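Local coordinates for mRNA export factor GLE1 (Saccharomyces cerevisiae, PDB 6B4E), which acts in mRNA export as a nuclear pore complex component, here represented by its C-terminal, all-helical part, which interacts with NUP42, DBP5 and GFD1, at residues 204-209 with 244-249; 229-234 with 274-279; 235-240 with 289-294. One frame throughout, in Å; residues are numbered along the deposited sequence.

In the fold
Helix 225-264 supplies one segment to every contact. Its neighbouring segments 229-234 and 235-240 belong to contacts 2 and 3, whose centres lie about 13 Å apart, and segment 244-249 belongs to contact 1, centred about 17 Å from contact 2 and about 14 Å from contact 3. Contacts 2 and 3 are joined by a salt bridge, Arg275 NH1 to Asp236 OD1 at 3.0 Å, and by Leu276 CD1 on Trp235 CE3 at 3.7 Å. A probable hydrogen bond, Ser208 OG to Trp234 NE1 at 2.9 Å, ties contact 1 to contact 2. Of the three, contact 1 alone is reached by the chain of another protein in the assembly; contacts 2 and 3 are internal to GLE1.

Contact 1. Residues 204-209 with 244-249; sequences PIALSW and QAYGNQ
Ile205 and Ala245 face each other with their CA atoms 7.7 Å apart, and the Trp209 and Tyr246 CA atoms stand 9.1 Å apart, a separation wide enough for an aromatic ring to lie between the backbones. That ring belongs to Tyr246, which has the largest surface covered here. The indole of Trp209 meets it in a T-shaped stack: the six-membered ring turns its edge to the phenol face, with planes at 73° and centroids 5.3 Å apart, and CE3 comes 3.8 Å from Tyr246 CD2. Trp209 gets there because its CG extends away from the backbone N (chi1 -177°). The opposite phenol face is overlain near its rim by the CB of Ala245. Both segments belong to an all-helical fold, of a family in the TPR clan: the start of helix 206-216 is packed against helix 225-264 where the latter is kinked. Gly247 marks the kink with a positive phi of 51°; the regular bonds to the turn before are missing at Asn248 and Gln249, though Gln249 N keeps a weak one to Tyr246 O. At the far end of the phenol, OH abuts the backbone of Ala206, 3.2 Å from its CA, which lies near the ring plane. Ile205 slides alongside, its CG2 3.5 Å from Tyr246 OH and its CG1 4.1 Å from Ala245 CB. Beyond the stack, Trp209 CH2 approaches Gln249 O at 3.8 Å. The polar ends turn elsewhere: Trp209 NE1 and Gln249 NE2 both hydrogen-bond to the backbone of the other protein's chain, which also packs an apolar side chain on Tyr246.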
loop_
_atom_site.group_PDB
_atom_site.type_symbol
_atom_site.label_atom_id
_atom_site.label_comp_id
_atom_site.label_asym_id
_atom_site.label_seq_id
_atom_site.Cartn_x
_atom_site.Cartn_y
_atom_site.Cartn_z
ATOM N N PRO A 204 -0.784 5.584 -8.985
ATOM C CA PRO A 204 -0.832 4.752 -10.194
ATOM C C PRO A 204 0.148 3.583 -10.133
ATOM O O PRO A 204 0.873 3.388 -9.158
ATOM C CB PRO A 204 -0.469 5.758 -11.294
ATOM C CG PRO A 204 0.483 6.695 -10.608
ATOM C CD PRO A 204 -0.111 6.878 -9.230
ATOM N N ILE A 205 0.144 2.787 -11.210
ATOM C CA ILE A 205 0.861 1.519 -11.214
ATOM C C ILE A 205 2.365 1.727 -11.060
ATOM O O ILE A 205 3.066 0.844 -10.569
ATOM C CB ILE A 205 0.494 0.720 -12.489
ATOM C CG1 ILE A 205 1.024 -0.710 -12.427
ATOM C CG2 ILE A 205 1.010 1.386 -13.772
ATOM C CD1 ILE A 205 0.350 -1.552 -11.413
ATOM N N ALA A 206 2.879 2.905 -11.447
ATOM C CA ALA A 206 4.287 3.213 -11.212
ATOM C C ALA A 206 4.676 2.995 -9.755
ATOM O O ALA A 206 5.827 2.667 -9.464
ATOM C CB ALA A 206 4.582 4.667 -11.610
ATOM N N LEU A 207 3.741 3.205 -8.826
ATOM C CA LEU A 207 4.085 3.092 -7.415
ATOM C C LEU A 207 4.347 1.647 -7.017
ATOM O O LEU A 207 5.094 1.401 -6.064
ATOM C CB LEU A 207 2.975 3.691 -6.557
ATOM C CG LEU A 207 2.662 5.167 -6.840
ATOM C CD1 LEU A 207 1.730 5.698 -5.767
ATOM C CD2 LEU A 207 3.926 6.010 -6.919
ATOM N N SER A 208 3.737 0.686 -7.727
ATOM C CA SER A 208 4.082 -0.717 -7.547
ATOM C C SER A 208 5.469 -1.017 -8.082
ATOM O O SER A 208 6.198 -1.813 -7.484
ATOM C CB SER A 208 3.066 -1.635 -8.235
ATOM O OG SER A 208 1.929 -1.853 -7.421
ATOM N N TRP A 209 5.844 -0.429 -9.227
ATOM C CA TRP A 209 7.222 -0.571 -9.677
ATOM C C TRP A 209 8.188 -0.090 -8.594
ATOM O O TRP A 209 9.153 -0.790 -8.269
ATOM C CB TRP A 209 7.459 0.184 -10.997
ATOM C CG TRP A 209 8.856 -0.026 -11.511
ATOM C CD1 TRP A 209 9.980 0.624 -11.095
ATOM C CD2 TRP A 209 9.284 -0.942 -12.532
ATOM N NE1 TRP A 209 11.074 0.165 -11.765
ATOM C CE2 TRP A 209 10.684 -0.802 -12.652
ATOM C CE3 TRP A 209 8.630 -1.870 -13.336
ATOM C CZ2 TRP A 209 11.441 -1.556 -13.540
ATOM C CZ3 TRP A 209 9.386 -2.619 -14.230
ATOM C CH2 TRP A 209 10.776 -2.455 -14.325
ATOM N N GLN A 244 0.716 -6.715 -17.399
ATOM C CA GLN A 244 0.022 -5.979 -18.453
ATOM C C GLN A 244 0.661 -4.624 -18.678
ATOM O O GLN A 244 0.802 -4.167 -19.825
ATOM C CB GLN A 244 -1.455 -5.814 -18.097
ATOM C CG GLN A 244 -2.191 -7.138 -18.109
ATOM C CD GLN A 244 -3.601 -7.071 -17.532
ATOM O OE1 GLN A 244 -4.028 -6.071 -16.956
ATOM N NE2 GLN A 244 -4.311 -8.175 -17.647
ATOM N N ALA A 245 1.058 -3.970 -17.592
ATOM C CA ALA A 245 1.544 -2.600 -17.681
ATOM C C ALA A 245 2.952 -2.549 -18.257
ATOM O O ALA A 245 3.247 -1.692 -19.097
ATOM C CB ALA A 245 1.521 -1.948 -16.300
ATOM N N TYR A 246 3.849 -3.428 -17.797
ATOM C CA TYR A 246 5.267 -3.294 -18.124
ATOM C C TYR A 246 5.871 -4.511 -18.819
ATOM O O TYR A 246 7.095 -4.535 -19.023
ATOM C CB TYR A 246 6.068 -2.978 -16.847
ATOM C CG TYR A 246 5.646 -1.715 -16.128
ATOM C CD1 TYR A 246 5.738 -0.483 -16.729
ATOM C CD2 TYR A 246 5.165 -1.762 -14.810
ATOM C CE1 TYR A 246 5.346 0.686 -16.058
ATOM C CE2 TYR A 246 4.780 -0.605 -14.143
ATOM C CZ TYR A 246 4.867 0.611 -14.768
ATOM O OH TYR A 246 4.490 1.769 -14.106
ATOM N N GLY A 247 5.067 -5.524 -19.144
ATOM C CA GLY A 247 5.503 -6.600 -20.029
ATOM C C GLY A 247 6.822 -7.238 -19.640
ATOM O O GLY A 247 6.995 -7.744 -18.515
ATOM N N ASN A 248 7.758 -7.266 -20.600
ATOM C CA ASN A 248 9.030 -7.945 -20.379
ATOM C C ASN A 248 9.805 -7.327 -19.223
ATOM O O ASN A 248 10.576 -8.023 -18.550
ATOM C CB ASN A 248 9.879 -7.926 -21.663
ATOM C CG ASN A 248 10.384 -6.550 -22.013
ATOM O OD1 ASN A 248 9.615 -5.588 -22.127
ATOM N ND2 ASN A 248 11.694 -6.444 -22.199
ATOM N N GLN A 249 9.633 -6.027 -18.980
ATOM C CA GLN A 249 10.349 -5.383 -17.882
ATOM C C GLN A 249 9.742 -5.768 -16.544
ATOM O O GLN A 249 10.463 -6.065 -15.583
ATOM C CB GLN A 249 10.355 -3.866 -18.079
ATOM C CG GLN A 249 10.880 -3.431 -19.447
ATOM C CD GLN A 249 12.383 -3.667 -19.630
ATOM O OE1 GLN A 249 13.068 -4.132 -18.720
ATOM N NE2 GLN A 249 12.894 -3.338 -20.815
#

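Contact 2. Residues 229-234 with 274-279; sequences VILGSW and ARLRIL
Leu276 reaches Gly232 and Leu231 with two different methyls. Its CG lies opposite the backbone N (chi1 -169°), which carries the branch across the gap: CD1 comes 4.0 Å from Gly232 N, while CD2 packs 4.1 Å from Leu231 CB. Leu279 adds CD1 at 3.9 Å from Gly232 O. An alanine here in place of Leu276 takes away both methyls, and Leu231 CB and the backbone of Gly232 would probably be left facing a gap between the helices. The segments lie on helices 225-264 and 271-284, which run in roughly the same direction; the axes of 229-234 and 274-279 are inclined at 30° and approach to 9.0 Å. Gly232 sits at the nearest point, and a CB built on it would fall only 3.0 Å from Arg275 NH1, so a side chain would meet the arginine. The Arg275 chain runs extended and then bends at chi3 (90°), bringing the guanidinium edge toward Ser233 N. NH1 forms a salt bridge with Asp236 and donates to water 1 at 3.0 Å. That water also hydrogen-bonds Ser233 OG at 2.8 Å and donates to Val229 O, linking the arginine to the neighbouring helix.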
loop_
_atom_site.group_PDB
_atom_site.type_symbol
_atom_site.label_atom_id
_atom_site.label_comp_id
_atom_site.label_asym_id
_atom_site.label_seq_id
_atom_site.Cartn_x
_atom_site.Cartn_y
_atom_site.Cartn_z
ATOM N N VAL A 229 6.721 -11.366 2.666
ATOM C CA VAL A 229 5.287 -11.409 2.910
ATOM C C VAL A 229 4.573 -10.338 2.093
ATOM O O VAL A 229 3.584 -10.625 1.415
ATOM C CB VAL A 229 4.988 -11.264 4.415
ATOM C CG1 VAL A 229 3.482 -11.140 4.648
ATOM C CG2 VAL A 229 5.513 -12.468 5.164
ATOM N N ILE A 230 5.020 -9.083 2.180
ATOM C CA ILE A 230 4.274 -8.039 1.490
ATOM C C ILE A 230 4.405 -8.208 -0.020
ATOM O O ILE A 230 3.478 -7.864 -0.761
ATOM C CB ILE A 230 4.694 -6.631 1.952
ATOM C CG1 ILE A 230 6.141 -6.316 1.591
ATOM C CG2 ILE A 230 4.448 -6.475 3.465
ATOM C CD1 ILE A 230 6.287 -5.627 0.232
ATOM N N LEU A 231 5.535 -8.742 -0.506
ATOM C CA LEU A 231 5.665 -8.990 -1.942
ATOM C C LEU A 231 4.701 -10.077 -2.403
ATOM O O LEU A 231 4.171 -10.015 -3.517
ATOM C CB LEU A 231 7.110 -9.367 -2.295
ATOM C CG LEU A 231 8.147 -8.233 -2.276
ATOM C CD1 LEU A 231 9.554 -8.761 -2.517
ATOM C CD2 LEU A 231 7.801 -7.178 -3.302
ATOM N N GLY A 232 4.466 -11.085 -1.569
ATOM C CA GLY A 232 3.493 -12.108 -1.925
ATOM C C GLY A 232 2.070 -11.590 -1.864
ATOM O O GLY A 232 1.248 -11.906 -2.727
ATOM N N SER A 233 1.754 -10.780 -0.840
ATOM C CA SER A 233 0.454 -10.130 -0.813
ATOM C C SER A 233 0.274 -9.233 -2.028
ATOM O O SER A 233 -0.815 -9.185 -2.625
ATOM C CB SER A 233 0.314 -9.302 0.463
ATOM O OG SER A 233 0.365 -10.158 1.582
ATOM N N TRP A 234 1.317 -8.459 -2.362
ATOM C CA TRP A 234 1.299 -7.626 -3.559
ATOM C C TRP A 234 1.032 -8.465 -4.801
ATOM O O TRP A 234 0.189 -8.114 -5.637
ATOM C CB TRP A 234 2.630 -6.883 -3.701
ATOM C CG TRP A 234 2.700 -6.150 -5.002
ATOM C CD1 TRP A 234 2.286 -4.874 -5.248
ATOM C CD2 TRP A 234 3.161 -6.671 -6.254
ATOM N NE1 TRP A 234 2.462 -4.569 -6.571
ATOM C CE2 TRP A 234 2.994 -5.651 -7.212
ATOM C CE3 TRP A 234 3.696 -7.896 -6.656
ATOM C CZ2 TRP A 234 3.357 -5.814 -8.539
ATOM C CZ3 TRP A 234 4.053 -8.058 -7.987
ATOM C CH2 TRP A 234 3.866 -7.034 -8.899
ATOM N N ALA A 274 9.406 -18.673 0.860
ATOM C CA ALA A 274 8.910 -19.929 0.294
ATOM C C ALA A 274 7.624 -19.706 -0.487
ATOM O O ALA A 274 7.450 -20.262 -1.584
ATOM C CB ALA A 274 8.690 -20.951 1.408
ATOM N N ARG A 275 6.718 -18.885 0.048
ATOM C CA ARG A 275 5.464 -18.632 -0.656
ATOM C C ARG A 275 5.690 -17.812 -1.921
ATOM O O ARG A 275 5.033 -18.047 -2.945
ATOM C CB ARG A 275 4.459 -17.925 0.245
ATOM C CG ARG A 275 3.057 -18.029 -0.353
ATOM C CD ARG A 275 2.001 -17.548 0.598
ATOM N NE ARG A 275 1.750 -16.124 0.425
ATOM C CZ ARG A 275 1.001 -15.613 -0.542
ATOM N NH1 ARG A 275 0.823 -14.305 -0.614
ATOM N NH2 ARG A 275 0.435 -16.409 -1.444
ATOM N N LEU A 276 6.599 -16.835 -1.875
ATOM C CA LEU A 276 6.883 -16.057 -3.079
ATOM C C LEU A 276 7.458 -16.952 -4.168
ATOM O O LEU A 276 7.131 -16.799 -5.349
ATOM C CB LEU A 276 7.849 -14.913 -2.765
ATOM C CG LEU A 276 8.025 -13.863 -3.867
ATOM C CD1 LEU A 276 6.706 -13.182 -4.193
ATOM C CD2 LEU A 276 9.063 -12.809 -3.470
ATOM N N ARG A 277 8.309 -17.909 -3.789
ATOM C CA ARG A 277 8.843 -18.821 -4.794
ATOM C C ARG A 277 7.734 -19.686 -5.389
ATOM O O ARG A 277 7.756 -19.991 -6.583
ATOM C CB ARG A 277 9.949 -19.688 -4.190
ATOM C CG ARG A 277 10.443 -20.775 -5.140
ATOM C CD ARG A 277 11.743 -21.405 -4.677
ATOM N NE ARG A 277 12.854 -20.460 -4.687
ATOM C CZ ARG A 277 13.587 -20.163 -5.756
ATOM N NH1 ARG A 277 14.585 -19.289 -5.653
ATOM N NH2 ARG A 277 13.331 -20.731 -6.930
ATOM N N ILE A 278 6.752 -20.091 -4.574
ATOM C CA ILE A 278 5.616 -20.855 -5.098
ATOM C C ILE A 278 4.829 -20.026 -6.114
ATOM O O ILE A 278 4.366 -20.556 -7.141
ATOM C CB ILE A 278 4.720 -21.322 -3.932
ATOM C CG1 ILE A 278 5.461 -22.395 -3.108
ATOM C CG2 ILE A 278 3.373 -21.811 -4.438
ATOM C CD1 ILE A 278 5.769 -23.670 -3.851
ATOM N N LEU A 279 4.654 -18.723 -5.840
ATOM C CA LEU A 279 3.972 -17.838 -6.785
ATOM C C LEU A 279 4.769 -17.702 -8.076
ATOM O O LEU A 279 4.197 -17.739 -9.183
ATOM C CB LEU A 279 3.741 -16.463 -6.162
ATOM C CG LEU A 279 2.747 -16.425 -4.999
ATOM C CD1 LEU A 279 2.727 -15.114 -4.292
ATOM C CD2 LEU A 279 1.316 -16.747 -5.462
HETATM O O HOH W 1 1.224 -12.756 1.978
#

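Contact 3. Residues 235-240 with 289-294; sequences WDAAAV and ESFPEM
Asp236 and Phe291 lead this contact, in which the C-terminal tail, running in polyproline II-like conformation from Phe291 onward, crosses helix 225-264 of the all-helical fold. The two residues meet through backbone and ring: Asp236 O stands 3.7 Å above the centre of the Phe291 ring, and on the same ring CE2 comes 3.8 Å from Ala237 CA. Phe291 CG sits beside its own backbone N, opposite the carbonyl carbon (chi1 -65°), which swings the phenyl back over the helix, where Ile185 of helix 169-188 also touches it. The side chain of Asp236 is engaged separately, its OD1 in a salt bridge with Arg275 of helix 271-284.

Val240 forms the other apolar touch. Its CG2 lies 3.9 Å from Ser290 CB and also packs against Glu289 O; chi1 of 163° sets this methyl beside the backbone N and opposite the carbonyl carbon, where it meets the tail.

Between these points the helix is distorted, and water fills in. Ala238 has a phi of -148°, and both Ala238 N and Ala239 N bond Trp235 O from one face of its carbonyl plane. Val240 N is 6.6 Å from Asp236 O, too far for the usual helical bond, and donates instead to water 2 at 3.2 Å; this water in turn lies within hydrogen-bonding distance of Glu289 O. Farther along, water 3 accepts from Phe291 N at 2.8 Å and is placed to donate to Asp236 O. Glu289 O and Phe291 N are thus linked to the helix through water, and the last such link is water 4, which donates to Asp236 OD2 at 2.7 Å and to Glu289 O at 3.1 Å.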
loop_
_atom_site.group_PDB
_atom_site.type_symbol
_atom_site.label_atom_id
_atom_site.label_comp_id
_atom_site.label_asym_id
_atom_site.label_seq_id
_atom_site.Cartn_x
_atom_site.Cartn_y
_atom_site.Cartn_z
ATOM N N TRP A 235 1.753 -9.579 -4.937
ATOM C CA TRP A 235 1.648 -10.440 -6.115
ATOM C C TRP A 235 0.225 -10.943 -6.323
ATOM O O TRP A 235 -0.327 -10.835 -7.424
ATOM C CB TRP A 235 2.612 -11.609 -5.948
ATOM C CG TRP A 235 2.849 -12.528 -7.126
ATOM C CD1 TRP A 235 1.943 -13.328 -7.761
ATOM C CD2 TRP A 235 4.107 -12.777 -7.745
ATOM N NE1 TRP A 235 2.569 -14.065 -8.751
ATOM C CE2 TRP A 235 3.902 -13.730 -8.760
ATOM C CE3 TRP A 235 5.394 -12.269 -7.544
ATOM C CZ2 TRP A 235 4.942 -14.209 -9.554
ATOM C CZ3 TRP A 235 6.422 -12.734 -8.345
ATOM C CH2 TRP A 235 6.192 -13.693 -9.337
ATOM N N ASP A 236 -0.382 -11.493 -5.270
ATOM C CA ASP A 236 -1.747 -11.999 -5.361
ATOM C C ASP A 236 -2.725 -10.906 -5.762
ATOM O O ASP A 236 -3.750 -11.194 -6.392
ATOM C CB ASP A 236 -2.184 -12.615 -4.023
ATOM C CG ASP A 236 -1.614 -14.004 -3.785
ATOM O OD1 ASP A 236 -1.351 -14.323 -2.611
ATOM O OD2 ASP A 236 -1.468 -14.782 -4.741
ATOM N N ALA A 237 -2.446 -9.654 -5.379
ATOM C CA ALA A 237 -3.315 -8.524 -5.673
ATOM C C ALA A 237 -3.082 -7.876 -7.038
ATOM O O ALA A 237 -4.016 -7.267 -7.576
ATOM C CB ALA A 237 -3.131 -7.427 -4.615
ATOM N N ALA A 238 -1.860 -7.951 -7.605
ATOM C CA ALA A 238 -1.533 -7.069 -8.722
ATOM C C ALA A 238 -0.572 -7.642 -9.754
ATOM O O ALA A 238 -0.325 -6.962 -10.752
ATOM C CB ALA A 238 -0.953 -5.756 -8.172
ATOM N N ALA A 239 -0.039 -8.859 -9.593
ATOM C CA ALA A 239 0.983 -9.318 -10.544
ATOM C C ALA A 239 0.444 -9.394 -11.973
ATOM O O ALA A 239 1.142 -9.022 -12.929
ATOM C CB ALA A 239 1.554 -10.666 -10.114
ATOM N N VAL A 240 -0.783 -9.879 -12.147
ATOM C CA VAL A 240 -1.365 -9.966 -13.489
ATOM C C VAL A 240 -1.343 -8.603 -14.174
ATOM O O VAL A 240 -0.967 -8.471 -15.348
ATOM C CB VAL A 240 -2.797 -10.524 -13.400
ATOM C CG1 VAL A 240 -3.575 -10.238 -14.685
ATOM C CG2 VAL A 240 -2.728 -12.011 -13.089
ATOM N N GLU A 289 -2.570 -16.704 -10.723
ATOM C CA GLU A 289 -3.910 -16.391 -10.247
ATOM C C GLU A 289 -4.090 -14.896 -10.014
ATOM O O GLU A 289 -3.136 -14.144 -9.794
ATOM C CB GLU A 289 -4.200 -17.123 -8.941
ATOM C CG GLU A 289 -4.328 -18.621 -9.106
ATOM C CD GLU A 289 -4.648 -19.326 -7.795
ATOM O OE1 GLU A 289 -4.098 -20.420 -7.567
ATOM O OE2 GLU A 289 -5.437 -18.787 -6.995
ATOM N N SER A 290 -5.352 -14.486 -10.069
ATOM C CA SER A 290 -5.773 -13.151 -9.676
ATOM C C SER A 290 -7.082 -13.302 -8.920
ATOM O O SER A 290 -7.765 -14.324 -9.023
ATOM C CB SER A 290 -5.929 -12.225 -10.880
ATOM O OG SER A 290 -6.735 -12.827 -11.884
ATOM N N PHE A 291 -7.433 -12.280 -8.141
ATOM C CA PHE A 291 -8.687 -12.341 -7.419
ATOM C C PHE A 291 -9.850 -12.423 -8.401
ATOM O O PHE A 291 -9.827 -11.763 -9.450
ATOM C CB PHE A 291 -8.860 -11.112 -6.513
ATOM C CG PHE A 291 -7.839 -11.023 -5.402
ATOM C CD1 PHE A 291 -7.323 -12.175 -4.826
ATOM C CD2 PHE A 291 -7.417 -9.786 -4.914
ATOM C CE1 PHE A 291 -6.392 -12.101 -3.795
ATOM C CE2 PHE A 291 -6.489 -9.709 -3.892
ATOM C CZ PHE A 291 -5.981 -10.874 -3.330
ATOM N N PRO A 292 -10.877 -13.213 -8.099
ATOM C CA PRO A 292 -12.023 -13.307 -9.012
ATOM C C PRO A 292 -12.654 -11.945 -9.273
ATOM O O PRO A 292 -12.735 -11.093 -8.387
ATOM C CB PRO A 292 -12.990 -14.241 -8.274
ATOM C CG PRO A 292 -12.144 -15.011 -7.332
ATOM C CD PRO A 292 -11.054 -14.070 -6.911
ATOM N N GLU A 293 -13.101 -11.756 -10.511
ATOM C CA GLU A 293 -13.814 -10.545 -10.884
ATOM C C GLU A 293 -15.024 -10.353 -9.986
ATOM O O GLU A 293 -15.662 -11.313 -9.554
ATOM C CB GLU A 293 -14.267 -10.623 -12.344
ATOM C CG GLU A 293 -13.139 -10.557 -13.363
ATOM C CD GLU A 293 -12.670 -9.139 -13.628
ATOM O OE1 GLU A 293 -11.445 -8.899 -13.544
ATOM O OE2 GLU A 293 -13.523 -8.271 -13.927
ATOM N N MET A 294 -15.356 -9.100 -9.715
ATOM C CA MET A 294 -16.542 -8.836 -8.918
ATOM C C MET A 294 -17.789 -9.177 -9.720
ATOM O O MET A 294 -17.822 -9.034 -10.941
ATOM C CB MET A 294 -16.550 -7.385 -8.457
ATOM C CG MET A 294 -15.755 -7.227 -7.169
ATOM S SD MET A 294 -15.544 -5.566 -6.596
ATOM C CE MET A 294 -17.162 -5.319 -5.871
HETATM O O HOH W 2 -2.073 -11.508 -9.687
HETATM O O HOH W 3 -5.827 -9.996 -7.914
HETATM O O HOH W 4 -1.285 -14.868 -7.456
#